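Local coordinates for protein adenosyl-chloride synthase (Thermotoga maritima, PDB 2ZBV) that binds adenosine and probably acts on S-adenosyl-L-methionine as a hydrolase or halogenase, at residues A[76-81]-A[106-111]; A[114-119]-A[133-138]. All blocks are in the same frame, centred on the assembly; numbering follows the deposited sequence.

Interaction 1: residues A[76-81]-A[106-111]; sequences KAIVMK and AEIREI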
loop_
_atom_site.group_PDB
_atom_site.type_symbol
_atom_site.label_atom_id
_atom_site.label_comp_id
_atom_site.label_asym_id
_atom_site.label_seq_id
_atom_site.Cartn_x
_atom_site.Cartn_y
_atom_site.Cartn_z
ATOM N N LYS A 76 -18.637 21.500 8.672
ATOM C CA LYS A 76 -18.092 22.279 7.566
ATOM C C LYS A 76 -16.929 21.605 6.849
ATOM O O LYS A 76 -16.161 20.853 7.449
ATOM C CB LYS A 76 -17.628 23.653 8.074
ATOM C CG LYS A 76 -18.750 24.548 8.635
ATOM C CD LYS A 76 -18.168 25.844 9.205
ATOM C CE LYS A 76 -19.221 26.699 9.913
ATOM N NZ LYS A 76 -20.213 27.295 8.973
ATOM N N ALA A 77 -16.823 21.887 5.557
ATOM C CA ALA A 77 -15.744 21.390 4.717
ATOM C C ALA A 77 -14.877 22.643 4.607
ATOM O O ALA A 77 -15.380 23.709 4.249
ATOM C CB ALA A 77 -16.282 20.990 3.355
ATOM N N ILE A 78 -13.591 22.527 4.915
ATOM C CA ILE A 78 -12.725 23.701 4.903
ATOM C C ILE A 78 -11.369 23.538 4.230
ATOM O O ILE A 78 -10.952 22.434 3.876
ATOM C CB ILE A 78 -12.435 24.177 6.354
ATOM C CG1 ILE A 78 -11.687 23.075 7.114
ATOM C CG2 ILE A 78 -13.729 24.496 7.088
ATOM C CD1 ILE A 78 -11.185 23.502 8.483
ATOM N N VAL A 79 -10.693 24.674 4.053
ATOM C CA VAL A 79 -9.348 24.727 3.484
ATOM C C VAL A 79 -8.603 25.712 4.381
ATOM O O VAL A 79 -9.012 26.868 4.524
ATOM C CB VAL A 79 -9.311 25.260 2.028
ATOM C CG1 VAL A 79 -7.866 25.397 1.582
ATOM C CG2 VAL A 79 -10.045 24.316 1.086
HETATM N N MSE A 80 -7.520 25.246 4.996
HETATM C CA MSE A 80 -6.734 26.078 5.902
HETATM C C MSE A 80 -5.360 26.387 5.325
HETATM O O MSE A 80 -4.761 25.563 4.620
HETATM C CB MSE A 80 -6.577 25.370 7.259
HETATM C CG MSE A 80 -5.739 26.126 8.299
HETATM SE SE MSE A 80 -5.232 25.045 9.824
HETATM C CE MSE A 80 -6.788 25.304 10.904
ATOM N N LYS A 81 -4.882 27.595 5.601
ATOM C CA LYS A 81 -3.560 28.014 5.158
ATOM C C LYS A 81 -2.791 28.305 6.436
ATOM O O LYS A 81 -3.224 29.110 7.266
ATOM C CB LYS A 81 -3.629 29.275 4.299
ATOM C CG LYS A 81 -2.274 29.717 3.760
ATOM C CD LYS A 81 -2.362 31.082 3.087
ATOM C CE LYS A 81 -0.984 31.604 2.699
ATOM N NZ LYS A 81 -1.040 33.040 2.262
ATOM N N ALA A 106 -3.047 31.101 9.169
ATOM C CA ALA A 106 -2.995 32.325 8.387
ATOM C C ALA A 106 -4.377 32.682 7.841
ATOM O O ALA A 106 -4.770 33.849 7.828
ATOM C CB ALA A 106 -2.003 32.165 7.238
ATOM N N GLU A 107 -5.122 31.671 7.409
ATOM C CA GLU A 107 -6.442 31.901 6.836
ATOM C C GLU A 107 -7.229 30.603 6.711
ATOM O O GLU A 107 -6.649 29.554 6.430
ATOM C CB GLU A 107 -6.276 32.521 5.451
ATOM C CG GLU A 107 -7.551 32.835 4.707
ATOM C CD GLU A 107 -7.265 33.413 3.331
ATOM O OE1 GLU A 107 -6.421 34.331 3.239
ATOM O OE2 GLU A 107 -7.877 32.959 2.342
ATOM N N ILE A 108 -8.543 30.689 6.914
ATOM C CA ILE A 108 -9.430 29.535 6.799
ATOM C C ILE A 108 -10.612 29.888 5.888
ATOM O O ILE A 108 -11.248 30.930 6.057
ATOM C CB ILE A 108 -10.015 29.112 8.156
ATOM C CG1 ILE A 108 -8.911 28.978 9.201
ATOM C CG2 ILE A 108 -10.736 27.780 8.005
ATOM C CD1 ILE A 108 -9.451 28.734 10.604
ATOM N N ARG A 109 -10.896 29.010 4.933
ATOM C CA ARG A 109 -11.992 29.201 3.985
ATOM C C ARG A 109 -12.964 28.030 4.061
ATOM O O ARG A 109 -12.557 26.889 4.298
ATOM C CB ARG A 109 -11.455 29.245 2.553
ATOM C CG ARG A 109 -10.501 30.371 2.256
ATOM C CD ARG A 109 -11.269 31.608 1.896
ATOM N NE ARG A 109 -10.406 32.776 1.834
ATOM C CZ ARG A 109 -10.831 33.992 1.518
ATOM N NH1 ARG A 109 -12.109 34.188 1.227
ATOM N NH2 ARG A 109 -9.986 35.011 1.516
ATOM N N GLU A 110 -14.248 28.305 3.871
ATOM C CA GLU A 110 -15.211 27.225 3.846
ATOM C C GLU A 110 -15.351 26.903 2.364
ATOM O O GLU A 110 -15.332 27.803 1.520
ATOM C CB GLU A 110 -16.558 27.652 4.429
ATOM C CG GLU A 110 -17.659 26.617 4.184
ATOM C CD GLU A 110 -18.868 26.816 5.074
ATOM O OE1 GLU A 110 -19.068 27.949 5.565
ATOM O OE2 GLU A 110 -19.626 25.837 5.273
ATOM N N ILE A 111 -15.445 25.623 2.040
ATOM C CA ILE A 111 -15.587 25.213 0.658
ATOM C C ILE A 111 -17.045 25.447 0.257
ATOM O O ILE A 111 -17.936 24.698 0.656
ATOM C CB ILE A 111 -15.206 23.720 0.491
ATOM C CG1 ILE A 111 -13.735 23.521 0.895
ATOM C CG2 ILE A 111 -15.439 23.270 -0.945
ATOM C CD1 ILE A 111 -13.247 22.081 0.837
HETATM O O HOH W 1 -18.834 23.291 4.136
#

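Interaction 2: residues A[114-119]-A[133-138]; sequences RELFYK and APVAAH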
loop_
_atom_site.group_PDB
_atom_site.type_symbol
_atom_site.label_atom_id
_atom_site.label_comp_id
_atom_site.label_asym_id
_atom_site.label_seq_id
_atom_site.Cartn_x
_atom_site.Cartn_y
_atom_site.Cartn_z
ATOM N N ARG A 114 -19.242 25.569 -5.503
ATOM C CA ARG A 114 -19.686 24.310 -6.085
ATOM C C ARG A 114 -19.073 24.012 -7.449
ATOM O O ARG A 114 -19.115 22.875 -7.917
ATOM C CB ARG A 114 -21.214 24.295 -6.195
ATOM C CG ARG A 114 -21.928 24.519 -4.871
ATOM C CD ARG A 114 -23.437 24.363 -5.023
ATOM N NE ARG A 114 -23.841 22.965 -5.131
ATOM C CZ ARG A 114 -23.829 22.104 -4.117
ATOM N NH1 ARG A 114 -23.434 22.498 -2.913
ATOM N NH2 ARG A 114 -24.213 20.848 -4.304
ATOM N N GLU A 115 -18.501 25.027 -8.088
ATOM C CA GLU A 115 -17.892 24.836 -9.403
ATOM C C GLU A 115 -16.586 24.042 -9.340
ATOM O O GLU A 115 -16.068 23.592 -10.365
ATOM C CB GLU A 115 -17.646 26.198 -10.062
ATOM C CG GLU A 115 -18.927 26.979 -10.321
ATOM C CD GLU A 115 -19.918 26.189 -11.157
ATOM O OE1 GLU A 115 -19.583 25.852 -12.313
ATOM O OE2 GLU A 115 -21.029 25.895 -10.656
ATOM N N LEU A 116 -16.063 23.866 -8.133
ATOM C CA LEU A 116 -14.820 23.131 -7.936
ATOM C C LEU A 116 -15.070 21.637 -7.705
ATOM O O LEU A 116 -14.134 20.829 -7.740
ATOM C CB LEU A 116 -14.068 23.714 -6.739
ATOM C CG LEU A 116 -13.774 25.219 -6.822
ATOM C CD1 LEU A 116 -13.141 25.694 -5.517
ATOM C CD2 LEU A 116 -12.852 25.498 -8.008
ATOM N N PHE A 117 -16.330 21.274 -7.487
ATOM C CA PHE A 117 -16.698 19.883 -7.219
ATOM C C PHE A 117 -16.538 18.961 -8.415
ATOM O O PHE A 117 -16.518 19.407 -9.559
ATOM C CB PHE A 117 -18.150 19.803 -6.718
ATOM C CG PHE A 117 -18.399 20.545 -5.429
ATOM C CD1 PHE A 117 -17.369 21.219 -4.777
ATOM C CD2 PHE A 117 -19.665 20.552 -4.857
ATOM C CE1 PHE A 117 -17.590 21.882 -3.576
ATOM C CE2 PHE A 117 -19.901 21.213 -3.654
ATOM C CZ PHE A 117 -18.862 21.879 -3.010
ATOM N N TYR A 118 -16.425 17.667 -8.133
ATOM C CA TYR A 118 -16.288 16.646 -9.166
ATOM C C TYR A 118 -17.676 16.374 -9.745
ATOM O O TYR A 118 -17.817 16.055 -10.923
ATOM C CB TYR A 118 -15.675 15.376 -8.552
ATOM C CG TYR A 118 -15.854 14.086 -9.332
ATOM C CD1 TYR A 118 -15.428 13.968 -10.655
ATOM C CD2 TYR A 118 -16.422 12.963 -8.721
ATOM C CE1 TYR A 118 -15.563 12.750 -11.354
ATOM C CE2 TYR A 118 -16.562 11.756 -9.399
ATOM C CZ TYR A 118 -16.131 11.653 -10.713
ATOM O OH TYR A 118 -16.263 10.447 -11.367
ATOM N N LYS A 119 -18.702 16.514 -8.911
ATOM C CA LYS A 119 -20.074 16.308 -9.362
ATOM C C LYS A 119 -21.005 17.393 -8.847
ATOM O O LYS A 119 -20.814 17.925 -7.756
ATOM C CB LYS A 119 -20.589 14.932 -8.929
ATOM C CG LYS A 119 -19.920 13.799 -9.684
ATOM C CD LYS A 119 -20.695 12.495 -9.600
ATOM C CE LYS A 119 -20.688 11.913 -8.207
ATOM N NZ LYS A 119 -21.166 10.506 -8.267
ATOM N N ALA A 133 -11.071 16.043 -2.847
ATOM C CA ALA A 133 -10.046 15.741 -3.837
ATOM C C ALA A 133 -10.008 16.766 -4.968
ATOM O O ALA A 133 -8.955 17.320 -5.266
ATOM C CB ALA A 133 -10.244 14.326 -4.402
ATOM N N PRO A 134 -11.154 17.039 -5.611
ATOM C CA PRO A 134 -11.107 18.023 -6.697
ATOM C C PRO A 134 -10.659 19.411 -6.238
ATOM O O PRO A 134 -9.944 20.111 -6.961
ATOM C CB PRO A 134 -12.534 17.993 -7.260
ATOM C CG PRO A 134 -13.372 17.502 -6.100
ATOM C CD PRO A 134 -12.493 16.433 -5.502
ATOM N N VAL A 135 -11.066 19.807 -5.037
ATOM C CA VAL A 135 -10.660 21.102 -4.510
ATOM C C VAL A 135 -9.140 21.141 -4.337
ATOM O O VAL A 135 -8.484 22.117 -4.729
ATOM C CB VAL A 135 -11.362 21.399 -3.169
ATOM C CG1 VAL A 135 -10.664 22.540 -2.441
ATOM C CG2 VAL A 135 -12.819 21.781 -3.437
ATOM N N ALA A 136 -8.576 20.076 -3.769
ATOM C CA ALA A 136 -7.129 20.006 -3.585
ATOM C C ALA A 136 -6.461 20.052 -4.957
ATOM O O ALA A 136 -5.434 20.704 -5.133
ATOM C CB ALA A 136 -6.742 18.715 -2.859
ATOM N N ALA A 137 -7.051 19.353 -5.923
ATOM C CA ALA A 137 -6.512 19.317 -7.276
ATOM C C ALA A 137 -6.450 20.715 -7.894
ATOM O O ALA A 137 -5.447 21.072 -8.510
ATOM C CB ALA A 137 -7.348 18.401 -8.156
ATOM N N HIS A 138 -7.519 21.496 -7.734
ATOM C CA HIS A 138 -7.564 22.857 -8.282
ATOM C C HIS A 138 -6.558 23.772 -7.578
ATOM O O HIS A 138 -5.852 24.552 -8.223
ATOM C CB HIS A 138 -8.981 23.453 -8.153
ATOM C CG HIS A 138 -9.985 22.848 -9.088
ATOM N ND1 HIS A 138 -9.857 22.910 -10.460
ATOM C CD2 HIS A 138 -11.127 22.158 -8.848
ATOM C CE1 HIS A 138 -10.875 22.281 -11.024
ATOM N NE2 HIS A 138 -11.660 21.815 -10.068
HETATM O O HOH W 2 -13.877 20.213 -10.813
#

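Interaction 1: residues A[76-81]-A[106-111]
Val-79 and Arg-109 exchange two backbone hydrogen bonds in the middle of an antiparallel strand pair. The bond from Arg-109 N to Val-79 O is 2.9 Å long. Others run from Ile-111 N to Ala-77 O and from Lys-81 N to Glu-107 O. At the non-hydrogen-bonded pairs, CA-H...O contacts add to the ladder; the shortest joins Ile-78 CA to Arg-109 O at 3.2 Å. A classic beta bulge lies at the Lys-81 end of the ladder. There Lys-81 O accepts from both Ala-106 N, at 2.8 Å, and Glu-107 N, at 3.2 Å.

Apolar contacts lie on both faces. The side chain of Ile-111 crosses that of Val-79 at about a right angle, with Ile-111 CG1 3.8 Å from Val-79 CG2. Ile-111 CD1 also touches Ala-77 CB. On the other face Ile-108 CG2 meets Ile-78 CB. Selenomethionine Met-80 bends at its last torsion (chi3 -86°), and its CE approaches Ile-108 CD1.

Charged groups meet at one end of the pair and on one face. At the end, Lys-76 NZ and Glu-110 OE1 form a long salt bridge of 3.7 Å. A water accepts from Ala-77 N and donates to Glu-110 OE2, tying this carboxylate to the backbone as well. On the face of Val-79, Arg-109 NE forms a salt bridge with Glu-107 OE2 at 2.6 Å. The oxygen lies in the guanidinium plane, but the NE meets it from above the carboxylate plane.

The pair forms one margin of the mixed sheet in the N-terminal domain. Strand 77-82 lies between 87-91 and the outermost strand 105-110. Beyond that strand, Ile-108 and Glu-110 bond through their backbones to Leu-152 and Asp-150. Helix 127-140 packs on the face of Val-79, while Leu-152 and Tyr-155 touch Ile-78 and Ile-108 on the other.

Interaction 2: residues A[114-119]-A[133-138]
Leu-116 and Tyr-118 rest on Pro-134, Val-135 and His-138. The loop joins strand 105-110 to helix 127-140 in the SAM hydroxide adenosyltransferase N-terminal domain. It includes a short 3-10 segment, 114-116, and packs back on the helix. The helix is kinked at Pro-134, whose nitrogen makes no bond to the turn before. No direct hydrogen bond joins the two segments.

The tight part centres on Leu-116. Leu-116 CB lies 4.0 Å from Val-135 CG2. With CG opposite the carbonyl carbon (chi1 -56°), CD2 is carried over the imidazole. This CH-pi contact puts Leu-116 CD2 4.2 Å from the centroid of the His-138 ring, 27° off its normal. Leu-116 O lies at the ring edge, 3.5 Å from His-138 CD2. Pro-134 CB packs on Leu-116 O at 3.3 Å. Further along, Pro-134 CG meets Tyr-118 CB at 4.0 Å.

Phe-117 turns its CB away from the helix segment, and Arg-114 CA lies over the centre of its ring. It packs on Ile-131 and Ile-111. Tyr-118 OH hydrogen-bonds Asp-56 OD1 of a second subunit. The looser side holds Arg-114 and Glu-115, which are exposed and do not touch the helix segment. Between loop and helix, a water lies in the imidazole plane, 2.8 Å from His-138 NE2, and donates to Phe-117 O at 3.0 Å.

Strand 105-110 of interaction 1 leads through the 114-119 loop into helix 127-140 of interaction 2. Their centres are 14 Å apart, but their side chains touch. Ile-111 CG2 packs on Phe-117 CE1 at 3.7 Å and on Val-135 CG2 at 3.9 Å. Val-79 CG2 meets Val-135 CG1 at 4.0 Å. Val-135 is therefore shared: one helix residue touches both the sheet and the loop. Neither contact reaches the adenosine itself. The side chains of Ala-77 and Pro-134 are each about 11 Å from a bound adenosine. The side chain of Ala-77 is about 7 Å from that of Asp-68, and that of Pro-134 about 9 Å from that of Trp-8, both adenosine-binding residues.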